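Local coordinates for SnoaL-like domain-containing protein (Kribbella flavida, PDB 4LMI) that is of unknown function but has a SnoaL-like domain of the NTF2 clan and may act as a ketosteroid isomerase, at residues Val37-Pro42 with Val108-Pro113; Leu67-Leu72 with Val81-Thr86; Arg15-Thr20 with Ala31-Asp36; Asn22-Glu27 with Gly63-Thr68. All blocks are in the same frame, centred on the assembly; numbering follows the deposited sequence. Where two conformers were deposited one is given.

Three of the contacts reach the curved mixed sheet of this NTF2-like fold, and contact 3 packs a helix turn onto the chain leading into it. Contact 1 pairs parallel strands at one part of the sheet, and contact 2 pairs the hairpin strands at another, centres about 14 Å apart; Trp-112 CZ3 bridges them, 3.4 Å from Leu-85 CD2. Contact 3 meets contact 1 where Tyr-17 OH lies 3.4 Å from Val-108 CG1, and meets contact 2 through Phe-18. Contact 4 shares Leu-67 and Thr-68 with contact 2, centres about 12 Å apart. HEPES, probably from the crystallisation liquor, lies near Trp-112, Leu-85 and Trp-65, and may mark a pocket bordered by contacts 1, 2 and 4.

Contact 1 of 4, residues Val37-Pro42 with Val108-Pro113; sequences VRYELP and VTDFWP
Tyr-39 and Asp-110 make the polar side-chain link between two parallel strands: Tyr-39 OH donates to Asp-110 OD2 over 2.8 Å, coming from above the carboxylate plane. From the opposite face Trp-112 NE1 gives OD2 a second bond, 3.0 Å long. The phenol ring stands at 79° to the carboxylate and keeps its edge toward it. On the face of Glu-40 and Thr-109, Glu-40 OE2 has a salt bridge to Arg-38 NH1 and also accepts a bond from Glu-132 N of the second subunit.

Backbone bonds set the pairing. Arg-38 O takes the N-H of Val-108, Val-108 O that of Glu-40, and Glu-40 O that of Asp-110, the last nearly straight (174°). Water 1 joins Arg-38 O to Thr-109 OG1.

Apolar groups fill in on both faces. With CG anti to the backbone N (chi1 175°), the Tyr-39 ring runs past Val-108, whose CG1 meets CD1 at 3.5 Å. Leu-41 CD2 touches the edge of the Trp-112 indole at CD1, 3.6 Å away, while Pro-42 CG rests on Thr-109 CG2.

Two donors on opposite faces of one oxygen should hold the Asp-110 carboxylate against rotation, fixing the orientation of this side chain on the sheet face that bears Tyr-39.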
loop_
_atom_site.group_PDB
_atom_site.type_symbol
_atom_site.label_atom_id
_atom_site.label_comp_id
_atom_site.label_asym_id
_atom_site.label_seq_id
_atom_site.Cartn_x
_atom_site.Cartn_y
_atom_site.Cartn_z
ATOM N N VAL B 37 12.305 12.038 -11.874
ATOM C CA VAL B 37 11.554 11.252 -10.895
ATOM C C VAL B 37 10.722 12.165 -9.990
ATOM O O VAL B 37 11.165 13.253 -9.596
ATOM C CB VAL B 37 12.457 10.300 -10.068
ATOM C CG1 VAL B 37 13.489 11.078 -9.255
ATOM C CG2 VAL B 37 11.614 9.395 -9.166
ATOM N N ARG B 38 9.504 11.725 -9.705
ATOM C CA ARG B 38 8.587 12.477 -8.860
ATOM C C ARG B 38 8.213 11.634 -7.643
ATOM O O ARG B 38 7.706 10.518 -7.785
ATOM C CB ARG B 38 7.345 12.883 -9.656
ATOM C CG ARG B 38 6.248 13.512 -8.807
ATOM C CD ARG B 38 5.184 14.155 -9.676
ATOM N NE ARG B 38 3.925 14.277 -8.957
ATOM C CZ ARG B 38 2.984 15.178 -9.222
ATOM N NH1 ARG B 38 1.871 15.190 -8.502
ATOM N NH2 ARG B 38 3.152 16.072 -10.191
ATOM N N TYR B 39 8.486 12.186 -6.461
ATOM C CA TYR B 39 8.219 11.542 -5.176
ATOM C C TYR B 39 7.082 12.255 -4.461
ATOM O O TYR B 39 7.066 13.483 -4.385
ATOM C CB TYR B 39 9.480 11.614 -4.312
ATOM C CG TYR B 39 9.355 11.100 -2.891
ATOM C CD1 TYR B 39 9.292 9.734 -2.627
ATOM C CD2 TYR B 39 9.355 11.979 -1.807
ATOM C CE1 TYR B 39 9.215 9.255 -1.331
ATOM C CE2 TYR B 39 9.271 11.509 -0.502
ATOM C CZ TYR B 39 9.202 10.148 -0.272
ATOM O OH TYR B 39 9.123 9.670 1.011
ATOM N N GLU B 40 6.135 11.485 -3.939
ATOM C CA GLU B 40 5.058 12.040 -3.130
ATOM C C GLU B 40 4.969 11.318 -1.802
ATOM O O GLU B 40 5.160 10.095 -1.737
ATOM C CB GLU B 40 3.713 11.883 -3.831
ATOM C CG GLU B 40 3.497 12.710 -5.087
ATOM C CD GLU B 40 2.118 12.449 -5.664
ATOM O OE1 GLU B 40 1.586 11.348 -5.427
ATOM O OE2 GLU B 40 1.558 13.323 -6.340
ATOM N N LEU B 41 4.682 12.092 -0.756
ATOM C CA LEU B 41 4.244 11.583 0.533
ATOM C C LEU B 41 2.838 12.124 0.755
ATOM O O LEU B 41 2.685 13.216 1.314
ATOM C CB LEU B 41 5.163 12.095 1.644
ATOM C CG LEU B 41 6.451 11.358 1.988
ATOM C CD1 LEU B 41 7.384 12.273 2.776
ATOM C CD2 LEU B 41 6.145 10.091 2.777
ATOM N N PRO B 42 1.801 11.391 0.294
ATOM C CA PRO B 42 0.438 11.932 0.363
ATOM C C PRO B 42 -0.042 12.313 1.764
ATOM O O PRO B 42 -0.785 13.293 1.907
ATOM C CB PRO B 42 -0.414 10.801 -0.218
ATOM C CG PRO B 42 0.503 10.150 -1.204
ATOM C CD PRO B 42 1.856 10.175 -0.542
ATOM N N VAL B 108 7.481 7.695 -7.363
ATOM C CA VAL B 108 7.521 6.998 -6.077
ATOM C C VAL B 108 6.440 7.639 -5.225
ATOM O O VAL B 108 6.437 8.851 -5.054
ATOM C CB VAL B 108 8.896 7.162 -5.371
ATOM C CG1 VAL B 108 8.901 6.511 -3.990
ATOM C CG2 VAL B 108 10.028 6.596 -6.221
ATOM N N THR B 109 5.510 6.840 -4.713
ATOM C CA THR B 109 4.504 7.348 -3.784
ATOM C C THR B 109 4.581 6.514 -2.515
ATOM O O THR B 109 4.309 5.311 -2.544
ATOM C CB THR B 109 3.090 7.333 -4.408
ATOM O OG1 THR B 109 3.103 8.120 -5.604
ATOM C CG2 THR B 109 2.056 7.924 -3.459
ATOM N N ASP B 110 4.977 7.175 -1.425
ATOM C CA ASP B 110 5.247 6.550 -0.128
ATOM C C ASP B 110 4.059 6.722 0.799
ATOM O O ASP B 110 3.535 7.834 0.931
ATOM C CB ASP B 110 6.429 7.254 0.556
ATOM C CG ASP B 110 7.787 6.619 0.259
ATOM O OD1 ASP B 110 7.956 5.908 -0.753
ATOM O OD2 ASP B 110 8.718 6.875 1.060
ATOM N N PHE B 111 3.657 5.629 1.447
ATOM C CA PHE B 111 2.741 5.661 2.586
ATOM C C PHE B 111 3.449 5.064 3.792
ATOM O O PHE B 111 4.129 4.040 3.670
ATOM C CB PHE B 111 1.477 4.846 2.297
ATOM C CG PHE B 111 0.618 5.423 1.212
ATOM C CD1 PHE B 111 -0.296 6.439 1.499
ATOM C CD2 PHE B 111 0.714 4.949 -0.098
ATOM C CE1 PHE B 111 -1.097 6.976 0.500
ATOM C CE2 PHE B 111 -0.087 5.483 -1.101
ATOM C CZ PHE B 111 -0.991 6.499 -0.800
ATOM N N TRP B 112 3.287 5.702 4.950
ATOM C CA TRP B 112 3.886 5.212 6.191
ATOM C C TRP B 112 2.843 5.061 7.259
ATOM O O TRP B 112 2.747 5.903 8.153
ATOM C CB TRP B 112 5.032 6.126 6.624
ATOM C CG TRP B 112 6.129 6.106 5.595
ATOM C CD1 TRP B 112 6.382 7.040 4.594
ATOM C CD2 TRP B 112 7.117 5.043 5.387
ATOM N NE1 TRP B 112 7.447 6.648 3.819
ATOM C CE2 TRP B 112 7.933 5.459 4.240
ATOM C CE3 TRP B 112 7.409 3.840 6.022
ATOM C CZ2 TRP B 112 8.990 4.688 3.771
ATOM C CZ3 TRP B 112 8.471 3.070 5.536
ATOM C CH2 TRP B 112 9.242 3.487 4.437
ATOM N N PRO B 113 2.026 3.991 7.169
ATOM C CA PRO B 113 0.985 3.794 8.173
ATOM C C PRO B 113 1.605 3.537 9.535
ATOM O O PRO B 113 2.636 2.861 9.630
ATOM C CB PRO B 113 0.239 2.548 7.677
ATOM C CG PRO B 113 1.190 1.857 6.753
ATOM C CD PRO B 113 1.971 2.961 6.114
HETATM O O HOH W 1 4.825 10.132 -7.256
#

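Contact 2 of 4, residues Leu67-Leu72 with Val81-Thr86; sequences LTVTRL and VSVNLT
Ser-82 OG is gripped by two neighbouring residues of the facing strand. It donates to Thr-70 OG1 at 2.7 Å and accepts from Arg-71 NH1 at 3.0 Å, lying close to the guanidinium plane. Extended from CG to NE, the Arg-71 chain runs past it, and NH1 carries on to a salt bridge with Asp-134. A leucine in its place would probably leave Asp-134 without its charge partner and Ser-82 OG without one donor, and would lose the cation-pi contact with Phe-97 of the second subunit.

Thr-70 OG1 stands between its own N and carbonyl carbon (chi1 49°), which brings it over Ser-82 and lets it donate to water 3, a donor to Asn-84 OD1. The Asn-84 amide is held further by Leu-133 and Arg-135.

On the other face Val-69 CG1 meets Val-81 CG1 at 3.8 Å, and Leu-72 lies beside Val-81; Phe-18 of helix 6-22 covers Val-69 and Val-81.

Thr-68 and Asn-84 exchange two backbone bonds. Farther along, Ser-82 O receives Thr-70 N at 2.8 Å and, weakly, Arg-71 N at 3.4 Å: two residues face one, the classic beta bulge of an antiparallel hairpin.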
loop_
_atom_site.group_PDB
_atom_site.type_symbol
_atom_site.label_atom_id
_atom_site.label_comp_id
_atom_site.label_asym_id
_atom_site.label_seq_id
_atom_site.Cartn_x
_atom_site.Cartn_y
_atom_site.Cartn_z
ATOM N N LEU B 67 15.204 -1.168 6.543
ATOM C CA LEU B 67 13.991 -1.717 5.944
ATOM C C LEU B 67 14.170 -3.158 5.487
ATOM O O LEU B 67 15.274 -3.588 5.149
ATOM C CB LEU B 67 13.462 -0.823 4.807
ATOM C CG LEU B 67 14.324 -0.490 3.591
ATOM C CD1 LEU B 67 14.176 -1.552 2.511
ATOM C CD2 LEU B 67 13.922 0.872 3.042
ATOM N N THR B 68 13.067 -3.897 5.519
ATOM C CA THR B 68 13.001 -5.261 5.018
ATOM C C THR B 68 11.733 -5.368 4.189
ATOM O O THR B 68 10.639 -5.089 4.686
ATOM C CB THR B 68 12.951 -6.284 6.171
ATOM O OG1 THR B 68 14.075 -6.085 7.031
ATOM C CG2 THR B 68 12.976 -7.712 5.636
ATOM N N VAL B 69 11.883 -5.752 2.925
ATOM C CA VAL B 69 10.740 -5.930 2.036
ATOM C C VAL B 69 9.902 -7.127 2.505
ATOM O O VAL B 69 10.443 -8.207 2.762
ATOM C CB VAL B 69 11.189 -6.119 0.571
ATOM C CG1 VAL B 69 10.012 -6.517 -0.309
ATOM C CG2 VAL B 69 11.851 -4.845 0.044
ATOM N N THR B 70 8.592 -6.923 2.632
ATOM C CA THR B 70 7.676 -7.981 3.086
ATOM C C THR B 70 6.751 -8.477 1.976
ATOM O O THR B 70 6.349 -9.646 1.965
ATOM C CB THR B 70 6.838 -7.534 4.300
ATOM O OG1 THR B 70 6.256 -6.247 4.039
ATOM C CG2 THR B 70 7.716 -7.446 5.535
ATOM N N ARG B 71 6.408 -7.579 1.055
ATOM C CA ARG B 71 5.654 -7.943 -0.143
ATOM C C ARG B 71 6.207 -7.151 -1.299
ATOM O O ARG B 71 6.619 -5.998 -1.128
ATOM C CB ARG B 71 4.167 -7.607 -0.010
ATOM C CG ARG B 71 3.435 -8.231 1.164
ATOM C CD ARG B 71 1.997 -7.742 1.179
ATOM N NE ARG B 71 1.266 -8.150 2.373
ATOM C CZ ARG B 71 1.364 -7.572 3.568
ATOM N NH1 ARG B 71 2.183 -6.547 3.758
ATOM N NH2 ARG B 71 0.635 -8.032 4.587
ATOM N N LEU B 72 6.212 -7.762 -2.477
ATOM C CA LEU B 72 6.607 -7.057 -3.689
ATOM C C LEU B 72 5.754 -7.529 -4.861
ATOM O O LEU B 72 5.902 -8.656 -5.338
ATOM C CB LEU B 72 8.107 -7.242 -3.972
ATOM C CG LEU B 72 8.789 -6.250 -4.932
ATOM C CD1 LEU B 72 10.298 -6.269 -4.747
ATOM C CD2 LEU B 72 8.435 -6.507 -6.395
ATOM N N VAL B 81 5.087 -2.210 -2.987
ATOM C CA VAL B 81 6.032 -2.873 -2.103
ATOM C C VAL B 81 5.706 -2.475 -0.674
ATOM O O VAL B 81 5.554 -1.288 -0.374
ATOM C CB VAL B 81 7.487 -2.468 -2.435
ATOM C CG1 VAL B 81 8.480 -3.219 -1.556
ATOM C CG2 VAL B 81 7.801 -2.690 -3.915
ATOM N N SER B 82 5.564 -3.461 0.204
ATOM C CA SER B 82 5.483 -3.158 1.623
ATOM C C SER B 82 6.814 -3.491 2.268
ATOM O O SER B 82 7.493 -4.439 1.860
ATOM C CB SER B 82 4.326 -3.889 2.313
ATOM O OG SER B 82 4.484 -5.289 2.228
ATOM N N VAL B 83 7.192 -2.680 3.251
ATOM C CA VAL B 83 8.423 -2.877 3.999
ATOM C C VAL B 83 8.157 -2.764 5.497
ATOM O O VAL B 83 7.279 -2.000 5.931
ATOM C CB VAL B 83 9.536 -1.869 3.592
ATOM C CG1 VAL B 83 9.889 -2.002 2.115
ATOM C CG2 VAL B 83 9.129 -0.430 3.915
ATOM N N ASN B 84 8.892 -3.550 6.279
ATOM C CA ASN B 84 9.020 -3.277 7.701
ATOM C C ASN B 84 10.178 -2.319 7.907
ATOM O O ASN B 84 11.303 -2.596 7.503
ATOM C CB ASN B 84 9.217 -4.562 8.511
ATOM C CG ASN B 84 7.924 -5.334 8.701
ATOM O OD1 ASN B 84 6.822 -4.781 8.579
ATOM N ND2 ASN B 84 8.048 -6.618 9.002
ATOM N N LEU B 85 9.881 -1.178 8.512
ATOM C CA LEU B 85 10.883 -0.165 8.783
ATOM C C LEU B 85 11.136 -0.057 10.280
ATOM O O LEU B 85 10.195 0.016 11.073
ATOM C CB LEU B 85 10.428 1.190 8.235
ATOM C CG LEU B 85 11.335 2.404 8.461
ATOM C CD1 LEU B 85 12.596 2.326 7.617
ATOM C CD2 LEU B 85 10.590 3.696 8.175
ATOM N N THR B 86 12.412 -0.071 10.652
ATOM C CA THR B 86 12.837 0.325 11.980
ATOM C C THR B 86 13.409 1.721 11.801
ATOM O O THR B 86 14.458 1.895 11.180
ATOM C CB THR B 86 13.891 -0.640 12.558
ATOM O OG1 THR B 86 13.395 -1.984 12.490
ATOM C CG2 THR B 86 14.198 -0.300 14.006
HETATM O O HOH W 2 13.644 -3.691 8.974
HETATM O O HOH W 3 5.444 -4.880 6.050
#

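Contact 3 of 4, residues Arg15-Thr20 with Ala31-Asp36; sequences RKYFDT and ALLAED
Leu-32 reaches toward helix 6-22 and divides its two methyls between neighbouring spots on the helix. CD2 settles against the backbone, 3.7 Å from Tyr-17 N, with Lys-16 CB and Thr-20 OG1 close by; CD1 meets the edge of the Tyr-17 ring at CD2, 3.8 Å away, the two side chains crossing at about a right angle. Leu-33 adds a second touch farther out on the same ring, CD2 to Tyr-17 CE2 at 4.0 Å and near the ring plane. No hydrogen bond crosses between the segments, so the join is wholly one of van der Waals contact.

Several things set up this first shell. Leu-32 CG sits between the backbone N and the carbonyl carbon (chi1 51°), which carries both methyls out to the helix. On the helix side Thr-20 OG1 is turned back along its own turn to donate to Lys-16 O at 2.8 Å. That carbonyl also accepts Thr-20 N, at 2.9 Å and from the opposite face of its plane, so the threonine's polar atom is satisfied within the helix while it still borders a leucine methyl.

Tyr-17 is steadied at its far end by a hydrogen bond between its hydroxyl and that of Tyr-54, and the Phe-29 ring meets its ring at an inclined angle. Val-105 and Val-108 of strand 104-111 also touch the Tyr-17 side chain; Leu-32 and Ala-34 make backbone bonds with Val-105.

The arrangement is that of the long N-terminal helix of an NTF2-like cone fold, packed against the chain that leads from the short helix 26-31 into the sheet.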
loop_
_atom_site.group_PDB
_atom_site.type_symbol
_atom_site.label_atom_id
_atom_site.label_comp_id
_atom_site.label_asym_id
_atom_site.label_seq_id
_atom_site.Cartn_x
_atom_site.Cartn_y
_atom_site.Cartn_z
ATOM N N ARG B 15 13.008 -4.380 -6.801
ATOM C CA ARG B 15 13.906 -5.064 -5.869
ATOM C C ARG B 15 15.208 -4.273 -5.694
ATOM O O ARG B 15 15.658 -4.054 -4.562
ATOM C CB ARG B 15 14.173 -6.516 -6.314
ATOM C CG ARG B 15 15.089 -7.303 -5.383
ATOM C CD ARG B 15 14.476 -7.512 -4.000
ATOM N NE ARG B 15 13.307 -8.392 -4.050
ATOM C CZ ARG B 15 12.569 -8.739 -2.998
ATOM N NH1 ARG B 15 12.866 -8.278 -1.787
ATOM N NH2 ARG B 15 11.527 -9.546 -3.163
ATOM N N LYS B 16 15.794 -3.841 -6.812
ATOM C CA LYS B 16 17.034 -3.061 -6.802
ATOM C C LYS B 16 16.876 -1.711 -6.103
ATOM O O LYS B 16 17.788 -1.256 -5.407
ATOM C CB LYS B 16 17.559 -2.858 -8.225
ATOM C CG LYS B 16 18.202 -4.094 -8.825
ATOM C CD LYS B 16 19.018 -3.757 -10.063
ATOM C CE LYS B 16 19.503 -5.015 -10.767
ATOM N NZ LYS B 16 18.380 -5.809 -11.338
ATOM N N TYR B 17 15.723 -1.077 -6.299
ATOM C CA TYR B 17 15.418 0.211 -5.663
ATOM C C TYR B 17 15.510 0.077 -4.142
ATOM O O TYR B 17 16.190 0.866 -3.476
ATOM C CB TYR B 17 14.035 0.704 -6.105
ATOM C CG TYR B 17 13.520 1.927 -5.377
ATOM C CD1 TYR B 17 12.857 1.802 -4.154
ATOM C CD2 TYR B 17 13.660 3.205 -5.925
ATOM C CE1 TYR B 17 12.374 2.914 -3.484
ATOM C CE2 TYR B 17 13.175 4.327 -5.261
ATOM C CZ TYR B 17 12.532 4.170 -4.043
ATOM O OH TYR B 17 12.043 5.262 -3.374
ATOM N N PHE B 18 14.858 -0.948 -3.601
ATOM C CA PHE B 18 14.894 -1.162 -2.157
ATOM C C PHE B 18 16.233 -1.673 -1.628
ATOM O O PHE B 18 16.650 -1.273 -0.537
ATOM C CB PHE B 18 13.692 -1.982 -1.682
ATOM C CG PHE B 18 12.419 -1.192 -1.699
ATOM C CD1 PHE B 18 12.094 -0.347 -0.636
ATOM C CD2 PHE B 18 11.578 -1.228 -2.803
ATOM C CE1 PHE B 18 10.939 0.414 -0.666
ATOM C CE2 PHE B 18 10.422 -0.461 -2.836
ATOM C CZ PHE B 18 10.105 0.358 -1.769
ATOM N N ASP B 19 16.904 -2.530 -2.399
ATOM C CA ASP B 19 18.225 -3.038 -2.013
ATOM C C ASP B 19 19.281 -1.926 -1.959
ATOM O O ASP B 19 20.046 -1.840 -0.994
ATOM C CB ASP B 19 18.671 -4.184 -2.931
ATOM C CG ASP B 19 17.897 -5.475 -2.681
ATOM O OD1 ASP B 19 17.180 -5.567 -1.663
ATOM O OD2 ASP B 19 18.011 -6.407 -3.502
ATOM N N THR B 20 19.306 -1.068 -2.980
ATOM C CA THR B 20 20.261 0.050 -3.023
ATOM C C THR B 20 19.911 1.150 -2.023
ATOM O O THR B 20 20.805 1.770 -1.442
ATOM C CB THR B 20 20.431 0.654 -4.432
ATOM O OG1 THR B 20 19.168 1.133 -4.909
ATOM C CG2 THR B 20 21.025 -0.391 -5.402
ATOM N N ALA B 31 21.277 5.926 -10.155
ATOM C CA ALA B 31 21.279 5.433 -11.544
ATOM C C ALA B 31 19.993 4.715 -11.961
ATOM O O ALA B 31 19.725 4.571 -13.152
ATOM C CB ALA B 31 22.497 4.553 -11.813
ATOM N N LEU B 32 19.196 4.260 -10.997
ATOM C CA LEU B 32 17.915 3.650 -11.345
ATOM C C LEU B 32 16.734 4.626 -11.328
ATOM O O LEU B 32 15.605 4.236 -11.626
ATOM C CB LEU B 32 17.628 2.399 -10.502
ATOM C CG LEU B 32 17.734 2.458 -8.988
ATOM C CD1 LEU B 32 16.494 3.113 -8.384
ATOM C CD2 LEU B 32 17.930 1.051 -8.436
ATOM N N LEU B 33 16.996 5.888 -10.992
ATOM C CA LEU B 33 15.949 6.909 -10.966
ATOM C C LEU B 33 15.947 7.710 -12.254
ATOM O O LEU B 33 17.010 8.077 -12.756
ATOM C CB LEU B 33 16.165 7.872 -9.801
ATOM C CG LEU B 33 16.294 7.305 -8.389
ATOM C CD1 LEU B 33 16.767 8.402 -7.446
ATOM C CD2 LEU B 33 14.983 6.687 -7.918
ATOM N N ALA B 34 14.755 7.992 -12.779
ATOM C CA ALA B 34 14.611 8.915 -13.907
ATOM C C ALA B 34 15.106 10.303 -13.504
ATOM O O ALA B 34 14.948 10.711 -12.350
ATOM C CB ALA B 34 13.157 8.984 -14.348
ATOM N N GLU B 35 15.700 11.037 -14.442
ATOM C CA GLU B 35 16.158 12.391 -14.125
ATOM C C GLU B 35 15.005 13.237 -13.566
ATOM O O GLU B 35 15.222 14.078 -12.694
ATOM C CB GLU B 35 16.828 13.073 -15.329
ATOM C CG GLU B 35 17.629 14.308 -14.938
ATOM C CD GLU B 35 18.627 14.754 -15.990
ATOM O OE1 GLU B 35 18.336 14.627 -17.200
ATOM O OE2 GLU B 35 19.708 15.246 -15.598
ATOM N N ASP B 36 13.787 12.984 -14.045
ATOM C CA ASP B 36 12.613 13.737 -13.594
ATOM C C ASP B 36 11.709 12.943 -12.650
ATOM O O ASP B 36 10.491 13.147 -12.632
ATOM C CB ASP B 36 11.812 14.252 -14.798
ATOM C CG ASP B 36 11.192 13.129 -15.626
ATOM O OD1 ASP B 36 11.472 11.936 -15.367
ATOM O OD2 ASP B 36 10.413 13.450 -16.548
#

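Contact 4 of 4, residues Asn22-Glu27 with Gly63-Thr68; sequences NGRAWE and GDWQLT
Arg-24 closes the C-terminal end of helix 6-22 in a Schellman motif and from there lays its guanidinium flat on Trp-65, whose indole also lies about 3 Å from the bound HEPES and so may border a pocket. The planes are 12° apart, and CZ stands 3.7 Å over the six-membered ring, almost on its normal, a cation-pi stack. NH2 covers the middle of the indole, 3.4 Å from CD2.

The same guanidinium is tied down within its own plane. NH1 donates to Asn-22 O at 2.8 Å, a bond back to its own helix end, and both terminal nitrogens face Trp-65 O; the NH1 bond is weak, and the NH2 distance, modelled at 2.5 Å, is doubtfully short. Asp-64, poorly ordered, contributes a long charge contact only. An alanine here in place of Trp-65 would probably uncover one face of the Arg-24 guanidinium and leave it freer to turn, opening a gap beside Leu-21.

Asn-22 makes the second link. Its CG lies opposite the backbone N (chi1 -170°), which swings the amide across to the strand edge: OD1 accepts Leu-67 N at 3.0 Å, nearly straight at the hydrogen but from above the carbonyl plane, while ND2 donates to Gln-66 OE1 at 2.9 Å. The two amides stand almost perpendicular. Asn-22 CB also packs on Leu-67 CD1, 3.8 Å away.

Thus the turn between helices 6-22 and 26-31 is fastened to strand 65-75, outermost in the sheet of this chain; Leu-85 and Leu-87 of strand 78-87 touch Trp-65, and Trp-26 leans on helix 51-59.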
loop_
_atom_site.group_PDB
_atom_site.type_symbol
_atom_site.label_atom_id
_atom_site.label_comp_id
_atom_site.label_asym_id
_atom_site.label_seq_id
_atom_site.Cartn_x
_atom_site.Cartn_y
_atom_site.Cartn_z
ATOM N N ASN B 22 18.240 0.641 0.945
ATOM C CA ASN B 22 18.579 0.128 2.268
ATOM C C ASN B 22 20.090 0.067 2.483
ATOM O O ASN B 22 20.580 0.288 3.588
ATOM C CB ASN B 22 17.950 -1.239 2.512
ATOM C CG ASN B 22 18.085 -1.681 3.950
ATOM O OD1 ASN B 22 17.688 -0.964 4.874
ATOM N ND2 ASN B 22 18.660 -2.859 4.151
ATOM N N GLY B 23 20.820 -0.214 1.408
ATOM C CA GLY B 23 22.271 -0.263 1.453
ATOM C C GLY B 23 22.932 1.097 1.377
ATOM O O GLY B 23 24.152 1.182 1.444
ATOM N N ARG B 24 22.136 2.164 1.245
ATOM C CA ARG B 24 22.665 3.526 1.058
ATOM C C ARG B 24 23.710 3.543 -0.059
ATOM O O ARG B 24 24.740 4.218 0.040
ATOM C CB ARG B 24 23.264 4.093 2.363
ATOM C CG ARG B 24 22.260 4.477 3.439
ATOM C CD ARG B 24 21.927 3.304 4.339
ATOM N NE ARG B 24 21.328 3.734 5.601
ATOM C CZ ARG B 24 20.555 2.971 6.370
ATOM N NH1 ARG B 24 20.262 1.723 6.014
ATOM N NH2 ARG B 24 20.063 3.463 7.500
ATOM N N ALA B 25 23.438 2.781 -1.114
ATOM C CA ALA B 25 24.353 2.655 -2.241
ATOM C C ALA B 25 23.995 3.746 -3.240
ATOM O O ALA B 25 23.309 3.499 -4.235
ATOM C CB ALA B 25 24.236 1.269 -2.861
ATOM N N TRP B 26 24.456 4.962 -2.959
ATOM C CA TRP B 26 23.892 6.158 -3.595
ATOM C C TRP B 26 24.092 6.263 -5.072
ATOM O O TRP B 26 23.185 6.706 -5.777
ATOM C CB TRP B 26 24.347 7.434 -2.889
ATOM C CG TRP B 26 23.909 7.489 -1.444
ATOM C CD1 TRP B 26 24.705 7.711 -0.322
ATOM C CD2 TRP B 26 22.548 7.296 -0.912
ATOM N NE1 TRP B 26 23.954 7.678 0.824
ATOM C CE2 TRP B 26 22.655 7.435 0.543
ATOM C CE3 TRP B 26 21.301 7.036 -1.476
ATOM C CZ2 TRP B 26 21.552 7.320 1.376
ATOM C CZ3 TRP B 26 20.196 6.914 -0.623
ATOM C CH2 TRP B 26 20.322 7.054 0.769
ATOM N N GLU B 27 25.266 5.868 -5.564
ATOM C CA GLU B 27 25.511 5.907 -7.006
ATOM C C GLU B 27 24.571 4.951 -7.749
ATOM O O GLU B 27 23.972 5.324 -8.755
ATOM C CB GLU B 27 26.973 5.607 -7.343
ATOM C CG GLU B 27 27.334 5.929 -8.791
ATOM C CD GLU B 27 28.745 5.515 -9.171
ATOM O OE1 GLU B 27 29.427 4.854 -8.357
ATOM O OE2 GLU B 27 29.173 5.851 -10.296
ATOM N N GLY B 63 19.308 9.832 11.497
ATOM C CA GLY B 63 19.034 8.605 12.247
ATOM C C GLY B 63 19.441 7.329 11.534
ATOM O O GLY B 63 19.855 7.357 10.371
ATOM N N ASP B 64 19.308 6.208 12.241
ATOM C CA ASP B 64 19.756 4.907 11.754
ATOM C C ASP B 64 18.563 3.987 11.495
ATOM O O ASP B 64 18.080 3.300 12.402
ATOM C CB ASP B 64 20.734 4.274 12.754
ATOM C CG ASP B 64 21.262 2.922 12.294
ATOM O OD1 ASP B 64 21.513 2.744 11.080
ATOM O OD2 ASP B 64 21.433 2.035 13.157
ATOM N N TRP B 65 18.093 3.991 10.250
ATOM C CA TRP B 65 16.905 3.236 9.854
ATOM C C TRP B 65 17.249 2.006 9.065
ATOM O O TRP B 65 18.327 1.909 8.477
ATOM C CB TRP B 65 15.957 4.126 9.053
ATOM C CG TRP B 65 16.632 4.773 7.873
ATOM C CD1 TRP B 65 17.212 6.038 7.812
ATOM C CD2 TRP B 65 16.843 4.191 6.539
ATOM N NE1 TRP B 65 17.741 6.273 6.568
ATOM C CE2 TRP B 65 17.556 5.205 5.758
ATOM C CE3 TRP B 65 16.527 2.976 5.938
ATOM C CZ2 TRP B 65 17.923 4.992 4.438
ATOM C CZ3 TRP B 65 16.899 2.775 4.604
ATOM C CH2 TRP B 65 17.580 3.760 3.876
ATOM N N GLN B 66 16.319 1.058 9.038
ATOM C CA GLN B 66 16.515 -0.207 8.346
ATOM C C GLN B 66 15.184 -0.666 7.773
ATOM O O GLN B 66 14.150 -0.555 8.432
ATOM C CB GLN B 66 17.055 -1.255 9.327
ATOM C CG GLN B 66 17.524 -2.557 8.691
ATOM C CD GLN B 66 18.869 -2.435 7.992
ATOM O OE1 GLN B 66 19.132 -3.135 7.014
ATOM N NE2 GLN B 66 19.727 -1.548 8.489
ATOM N N LEU B 67 15.204 -1.168 6.543
ATOM C CA LEU B 67 13.991 -1.717 5.944
ATOM C C LEU B 67 14.170 -3.158 5.487
ATOM O O LEU B 67 15.274 -3.588 5.149
ATOM C CB LEU B 67 13.462 -0.823 4.807
ATOM C CG LEU B 67 14.324 -0.490 3.591
ATOM C CD1 LEU B 67 14.176 -1.552 2.511
ATOM C CD2 LEU B 67 13.922 0.872 3.042
ATOM N N THR B 68 13.067 -3.897 5.519
ATOM C CA THR B 68 13.001 -5.261 5.018
ATOM C C THR B 68 11.733 -5.368 4.189
ATOM O O THR B 68 10.639 -5.089 4.686
ATOM C CB THR B 68 12.951 -6.284 6.171
ATOM O OG1 THR B 68 14.075 -6.085 7.031
ATOM C CG2 THR B 68 12.976 -7.712 5.636
#